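PDB 2PZZ: UPF0201 protein MJ1564 from Methanocaldococcus jannaschii DSM 2661, which is of unknown function and belongs to an archaeal family that resembles RNA-binding proteins in structure but is unlikely to bind RNA. Local coordinates for residues Asn25-Ala30 with Glu52-Leu57; Phe82-Gln87 with Ile104-Leu109. All blocks are in the same frame, centred on the assembly; numbering follows the deposited sequence.

How the contacts relate
From the N terminus the chain runs through strand 3-10, helix 16-26 and two further strands to helix 52-60. Contact 1 closes the loop that holds strands 31-36 and 42-48, setting the end of helix 16-26 and the turn after it against the start of helix 52-60. Helix 64-73 follows, and contact 2 closes a second, shorter loop by pairing strand 79-84 with strand 104-109. The two closures come in series along the chain, neither enclosing nor crossing the other. In space their centres lie about 12 Å apart and they touch: Ile-26 and Phe-27 of contact 1 pack on Leu-84 of contact 2, and Phe-27 also reaches Val-106, which ties the helical layer to the antiparallel sheet.

Contact 1: Asn25-Ala30 with Glu52-Leu57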
loop_
_atom_site.group_PDB
_atom_site.type_symbol
_atom_site.label_atom_id
_atom_site.label_comp_id
_atom_site.label_asym_id
_atom_site.label_seq_id
_atom_site.Cartn_x
_atom_site.Cartn_y
_atom_site.Cartn_z
ATOM N N ASN A 25 -10.046 10.600 8.303
ATOM C CA ASN A 25 -11.383 10.300 7.789
ATOM C C ASN A 25 -12.093 9.279 8.660
ATOM O O ASN A 25 -13.325 9.218 8.665
ATOM C CB ASN A 25 -11.343 9.748 6.353
ATOM C CG ASN A 25 -11.025 10.809 5.324
ATOM O OD1 ASN A 25 -11.198 12.004 5.574
ATOM N ND2 ASN A 25 -10.563 10.377 4.150
ATOM N N ILE A 26 -11.325 8.460 9.380
ATOM C CA ILE A 26 -11.928 7.449 10.252
ATOM C C ILE A 26 -11.841 7.872 11.727
ATOM O O ILE A 26 -12.742 7.583 12.518
ATOM C CB ILE A 26 -11.236 6.073 10.081
ATOM C CG1 ILE A 26 -11.089 5.737 8.590
ATOM C CG2 ILE A 26 -12.055 4.978 10.771
ATOM C CD1 ILE A 26 -12.417 5.595 7.827
ATOM N N PHE A 27 -10.768 8.579 12.074
ATOM C CA PHE A 27 -10.532 9.037 13.435
ATOM C C PHE A 27 -10.217 10.524 13.423
ATOM O O PHE A 27 -9.086 10.919 13.662
ATOM C CB PHE A 27 -9.353 8.258 14.052
ATOM C CG PHE A 27 -9.580 6.772 14.110
ATOM C CD1 PHE A 27 -10.473 6.227 15.027
ATOM C CD2 PHE A 27 -8.935 5.918 13.212
ATOM C CE1 PHE A 27 -10.732 4.830 15.053
ATOM C CE2 PHE A 27 -9.179 4.533 13.221
ATOM C CZ PHE A 27 -10.084 3.986 14.148
ATOM N N PRO A 28 -11.234 11.370 13.166
ATOM C CA PRO A 28 -11.165 12.835 13.093
ATOM C C PRO A 28 -10.455 13.557 14.240
ATOM O O PRO A 28 -9.807 14.580 14.014
ATOM C CB PRO A 28 -12.641 13.247 13.005
ATOM C CG PRO A 28 -13.286 12.093 12.343
ATOM C CD PRO A 28 -12.637 10.927 13.065
ATOM N N LYS A 29 -10.590 13.040 15.459
ATOM C CA LYS A 29 -9.970 13.655 16.637
ATOM C C LYS A 29 -8.552 13.189 16.942
ATOM O O LYS A 29 -7.939 13.649 17.901
ATOM C CB LYS A 29 -10.820 13.401 17.888
ATOM C CG LYS A 29 -12.095 14.238 17.998
ATOM C CD LYS A 29 -13.217 13.686 17.142
ATOM C CE LYS A 29 -14.494 14.518 17.302
ATOM N NZ LYS A 29 -14.939 14.615 18.725
ATOM N N ALA A 30 -8.018 12.286 16.131
ATOM C CA ALA A 30 -6.674 11.778 16.396
ATOM C C ALA A 30 -5.574 12.834 16.364
ATOM O O ALA A 30 -5.575 13.719 15.507
ATOM C CB ALA A 30 -6.346 10.657 15.416
ATOM N N GLU A 52 -16.385 7.568 17.688
ATOM C CA GLU A 52 -17.678 8.020 17.179
ATOM C C GLU A 52 -17.791 7.927 15.662
ATOM O O GLU A 52 -18.744 7.360 15.142
ATOM C CB GLU A 52 -17.948 9.462 17.627
ATOM C CG GLU A 52 -18.392 9.577 19.079
ATOM C CD GLU A 52 -18.241 10.987 19.628
ATOM O OE1 GLU A 52 -18.643 11.952 18.933
ATOM O OE2 GLU A 52 -17.721 11.128 20.762
ATOM N N LYS A 53 -16.821 8.483 14.951
ATOM C CA LYS A 53 -16.853 8.439 13.496
ATOM C C LYS A 53 -16.855 6.990 13.003
ATOM O O LYS A 53 -17.642 6.623 12.124
ATOM C CB LYS A 53 -15.654 9.197 12.924
ATOM C CG LYS A 53 -15.617 9.270 11.403
ATOM C CD LYS A 53 -16.822 10.017 10.846
ATOM C CE LYS A 53 -16.615 10.382 9.383
ATOM N NZ LYS A 53 -17.823 11.034 8.796
ATOM N N LEU A 54 -15.976 6.164 13.568
ATOM C CA LEU A 54 -15.904 4.755 13.175
ATOM C C LEU A 54 -17.269 4.083 13.336
ATOM O O LEU A 54 -17.719 3.348 12.449
ATOM C CB LEU A 54 -14.858 4.010 14.028
ATOM C CG LEU A 54 -14.787 2.479 13.892
ATOM C CD1 LEU A 54 -14.464 2.111 12.456
ATOM C CD2 LEU A 54 -13.714 1.914 14.855
ATOM N N LYS A 55 -17.930 4.342 14.460
ATOM C CA LYS A 55 -19.245 3.745 14.714
ATOM C C LYS A 55 -20.285 4.154 13.675
ATOM O O LYS A 55 -21.133 3.353 13.289
ATOM C CB LYS A 55 -19.747 4.134 16.102
ATOM C CG LYS A 55 -18.900 3.586 17.238
ATOM C CD LYS A 55 -19.484 3.954 18.583
ATOM C CE LYS A 55 -18.659 3.353 19.708
ATOM N NZ LYS A 55 -19.097 3.805 21.071
ATOM N N GLU A 56 -20.222 5.402 13.234
ATOM C CA GLU A 56 -21.156 5.894 12.224
ATOM C C GLU A 56 -20.931 5.168 10.905
ATOM O O GLU A 56 -21.876 4.690 10.283
ATOM C CB GLU A 56 -20.942 7.386 11.973
ATOM C CG GLU A 56 -21.401 8.310 13.068
ATOM C CD GLU A 56 -20.885 9.721 12.856
ATOM O OE1 GLU A 56 -20.777 10.144 11.680
ATOM O OE2 GLU A 56 -20.596 10.407 13.862
ATOM N N LEU A 57 -19.670 5.079 10.487
ATOM C CA LEU A 57 -19.346 4.440 9.221
ATOM C C LEU A 57 -19.722 2.970 9.175
ATOM O O LEU A 57 -20.195 2.482 8.141
ATOM C CB LEU A 57 -17.866 4.629 8.898
ATOM C CG LEU A 57 -17.435 6.097 8.769
ATOM C CD1 LEU A 57 -15.943 6.176 8.584
ATOM C CD2 LEU A 57 -18.164 6.759 7.591
HETATM O O HOH W 1 -13.759 7.337 14.932
#
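Ile-26 meets helix 52-60 with both of its branches. CD1 of Ile-26 comes within 3.7 Å of Leu-57 CD1, and its CG2 lies 4.1 Å from Leu-54 CD1. A chi1 of -47° sets CG1 beside the backbone N and CG2 opposite it, which parts the branches between the two leucines. The other methyl of Leu-54, CD2, approaches Phe-27 CE1 obliquely at 4.2 Å, while CG2 of Ile-26 lies over one face of the same ring. Val-94 touches Ile-26, Leu-54 and Leu-57, and Phe-27 reaches down to Val-4 and Ile-6 of strand 3-10. The contact thus joins two helices of an alpha+beta fold above its antiparallel sheet: the C-terminal end of helix 16-26 with the turn after it, and the N-terminal part of helix 52-60. Polar coupling here is water-mediated, since one water donates to Ile-26 O at 2.6 Å and accepts from Leu-54 N at 2.9 Å.

Toward the surface, the aliphatic part of Lys-53 lies against the turn that follows Ile-26. Its CB is a tight 3.5 Å from Pro-28 CD, the two side chains crossing at about a right angle. A bend at chi2 (62°) carries the Lys-53 chain past Asn-25 O, 3.6 Å from CE, while the end of the side chain leads away. A serine here would keep CB against Pro-28 but, without CG to CE, would probably leave the Asn-25 carbonyl and part of the proline ring less covered. Looser still is the charged fringe, where Lys-29 NZ and Glu-52 OE1 stand 4.6 Å apart, beyond salt-bridge range.

Contact 2: Phe82-Gln87 with Ile104-Leu109; sequences FYLNKQ and IFVKIL
Phe-82 to Leu-84 run antiparallel to Ile-104 to Val-106, the strand axes 4.6 Å apart at closest approach and their directions 140° from one another, a marked twist. This is an edge pairing of the five-stranded antiparallel sheet: strand 79-84 is outermost within the chain, and strand 104-109 has strand 3-10 as its other neighbour. Phe-82 with Val-106 and Leu-84 with Ile-104 are hydrogen-bonded pairs flanking the non-hydrogen-bonded Tyr-83 and Phe-105. The straightest of the four bonds is Val-106 N to Phe-82 O (2.8 Å, 165° at the hydrogen).

On the face carrying Phe-82, Leu-84, Ile-104 and Val-106, the CG of Phe-82 sits between its backbone N and carbonyl carbon (chi1 57°), which lays the ring over Val-106, whose CB makes a CH-pi contact 3.9 Å from the ring centroid. Ile-108 CD1 meets this ring at its edge, near its plane, and Val-70 and Leu-71 of helix 64-73 also pack on Phe-82. The other face holds an offset stack of Tyr-83 and Phe-105, with ring centroids 4.9 Å apart; Tyr-83 OH lies above the Phe-105 ring, toward its rim. Beyond the strand, Asn-85 N-caps helix 86-90, its OD1 accepting from Gln-87 N at 2.6 Å. The CG1 branch of Ile-104 extends to this junction and puts its CD1 3.5 Å from Lys-86 CB.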
loop_
_atom_site.group_PDB
_atom_site.type_symbol
_atom_site.label_atom_id
_atom_site.label_comp_id
_atom_site.label_asym_id
_atom_site.label_seq_id
_atom_site.Cartn_x
_atom_site.Cartn_y
_atom_site.Cartn_z
ATOM N N PHE A 82 -6.856 -4.433 15.040
ATOM C CA PHE A 82 -7.244 -4.786 13.682
ATOM C C PHE A 82 -6.621 -3.772 12.749
ATOM O O PHE A 82 -6.040 -2.774 13.188
ATOM C CB PHE A 82 -8.774 -4.767 13.548
ATOM C CG PHE A 82 -9.394 -3.444 13.913
ATOM C CD1 PHE A 82 -9.546 -2.440 12.954
ATOM C CD2 PHE A 82 -9.788 -3.185 15.225
ATOM C CE1 PHE A 82 -10.082 -1.194 13.293
ATOM C CE2 PHE A 82 -10.327 -1.934 15.579
ATOM C CZ PHE A 82 -10.473 -0.938 14.608
ATOM N N TYR A 83 -6.743 -4.033 11.459
ATOM C CA TYR A 83 -6.191 -3.153 10.448
ATOM C C TYR A 83 -7.308 -2.575 9.605
ATOM O O TYR A 83 -8.390 -3.141 9.540
ATOM C CB TYR A 83 -5.229 -3.922 9.543
ATOM C CG TYR A 83 -3.911 -4.254 10.197
ATOM C CD1 TYR A 83 -3.791 -5.329 11.077
ATOM C CD2 TYR A 83 -2.785 -3.481 9.948
ATOM C CE1 TYR A 83 -2.572 -5.624 11.690
ATOM C CE2 TYR A 83 -1.564 -3.765 10.552
ATOM C CZ TYR A 83 -1.468 -4.837 11.420
ATOM O OH TYR A 83 -0.257 -5.115 12.005
ATOM N N LEU A 84 -7.050 -1.428 8.987
ATOM C CA LEU A 84 -8.031 -0.794 8.115
ATOM C C LEU A 84 -7.352 -0.594 6.778
ATOM O O LEU A 84 -6.153 -0.268 6.714
ATOM C CB LEU A 84 -8.482 0.559 8.664
ATOM C CG LEU A 84 -9.331 0.529 9.937
ATOM C CD1 LEU A 84 -9.711 1.953 10.334
ATOM C CD2 LEU A 84 -10.574 -0.311 9.703
ATOM N N ASN A 85 -8.107 -0.797 5.707
ATOM C CA ASN A 85 -7.549 -0.611 4.378
ATOM C C ASN A 85 -7.270 0.879 4.230
ATOM O O ASN A 85 -8.139 1.717 4.469
ATOM C CB ASN A 85 -8.541 -1.057 3.322
ATOM C CG ASN A 85 -7.963 -0.976 1.937
ATOM O OD1 ASN A 85 -7.445 0.073 1.521
ATOM N ND2 ASN A 85 -8.026 -2.084 1.212
ATOM N N LYS A 86 -6.048 1.203 3.845
ATOM C CA LYS A 86 -5.619 2.583 3.697
ATOM C C LYS A 86 -6.272 3.286 2.505
ATOM O O LYS A 86 -6.542 4.493 2.563
ATOM C CB LYS A 86 -4.087 2.601 3.575
ATOM C CG LYS A 86 -3.420 3.883 3.986
ATOM C CD LYS A 86 -2.038 3.633 4.608
ATOM C CE LYS A 86 -1.144 2.792 3.720
ATOM N NZ LYS A 86 0.306 2.957 4.053
ATOM N N GLN A 87 -6.540 2.529 1.439
ATOM C CA GLN A 87 -7.133 3.090 0.224
ATOM C C GLN A 87 -8.627 3.320 0.405
ATOM O O GLN A 87 -9.173 4.329 -0.047
ATOM C CB GLN A 87 -6.857 2.155 -0.962
ATOM C CG GLN A 87 -5.392 1.686 -1.015
ATOM C CD GLN A 87 -4.412 2.848 -0.947
ATOM O OE1 GLN A 87 -3.290 2.711 -0.437
ATOM N NE2 GLN A 87 -4.822 4.001 -1.466
ATOM N N ILE A 104 -3.913 0.582 8.165
ATOM C CA ILE A 104 -3.795 1.401 9.355
ATOM C C ILE A 104 -3.971 0.422 10.508
ATOM O O ILE A 104 -4.991 -0.242 10.606
ATOM C CB ILE A 104 -4.920 2.493 9.433
ATOM C CG1 ILE A 104 -4.822 3.466 8.241
ATOM C CG2 ILE A 104 -4.773 3.318 10.715
ATOM C CD1 ILE A 104 -5.207 2.866 6.932
ATOM N N PHE A 105 -2.961 0.319 11.361
ATOM C CA PHE A 105 -3.017 -0.589 12.496
ATOM C C PHE A 105 -3.724 0.113 13.649
ATOM O O PHE A 105 -3.270 1.154 14.102
ATOM C CB PHE A 105 -1.596 -0.978 12.906
ATOM C CG PHE A 105 -1.540 -1.867 14.107
ATOM C CD1 PHE A 105 -2.453 -2.904 14.259
ATOM C CD2 PHE A 105 -0.554 -1.689 15.072
ATOM C CE1 PHE A 105 -2.388 -3.763 15.363
ATOM C CE2 PHE A 105 -0.473 -2.535 16.176
ATOM C CZ PHE A 105 -1.395 -3.578 16.323
ATOM N N VAL A 106 -4.820 -0.474 14.120
ATOM C CA VAL A 106 -5.623 0.115 15.191
ATOM C C VAL A 106 -5.774 -0.722 16.459
ATOM O O VAL A 106 -6.193 -1.881 16.410
ATOM C CB VAL A 106 -7.064 0.418 14.711
ATOM C CG1 VAL A 106 -7.852 1.064 15.845
ATOM C CG2 VAL A 106 -7.045 1.312 13.471
ATOM N N LYS A 107 -5.494 -0.094 17.597
ATOM C CA LYS A 107 -5.605 -0.754 18.896
ATOM C C LYS A 107 -6.525 0.042 19.821
ATOM O O LYS A 107 -6.284 1.219 20.108
ATOM C CB LYS A 107 -4.217 -0.870 19.532
ATOM C CG LYS A 107 -4.083 -1.958 20.577
ATOM C CD LYS A 107 -2.755 -1.850 21.328
ATOM C CE LYS A 107 -1.558 -1.772 20.388
ATOM N NZ LYS A 107 -1.346 -3.049 19.654
ATOM N N ILE A 108 -7.589 -0.601 20.280
ATOM C CA ILE A 108 -8.530 0.037 21.181
ATOM C C ILE A 108 -8.293 -0.516 22.584
ATOM O O ILE A 108 -8.487 -1.711 22.820
ATOM C CB ILE A 108 -9.967 -0.256 20.759
ATOM C CG1 ILE A 108 -10.252 0.407 19.409
ATOM C CG2 ILE A 108 -10.927 0.225 21.837
ATOM C CD1 ILE A 108 -11.565 -0.036 18.757
ATOM N N LEU A 109 -7.876 0.353 23.505
ATOM C CA LEU A 109 -7.581 -0.047 24.878
ATOM C C LEU A 109 -8.661 0.398 25.860
ATOM O O LEU A 109 -9.042 1.567 25.898
ATOM C CB LEU A 109 -6.235 0.541 25.321
ATOM C CG LEU A 109 -5.078 0.516 24.314
ATOM C CD1 LEU A 109 -3.877 1.269 24.885
ATOM C CD2 LEU A 109 -4.697 -0.924 23.990
#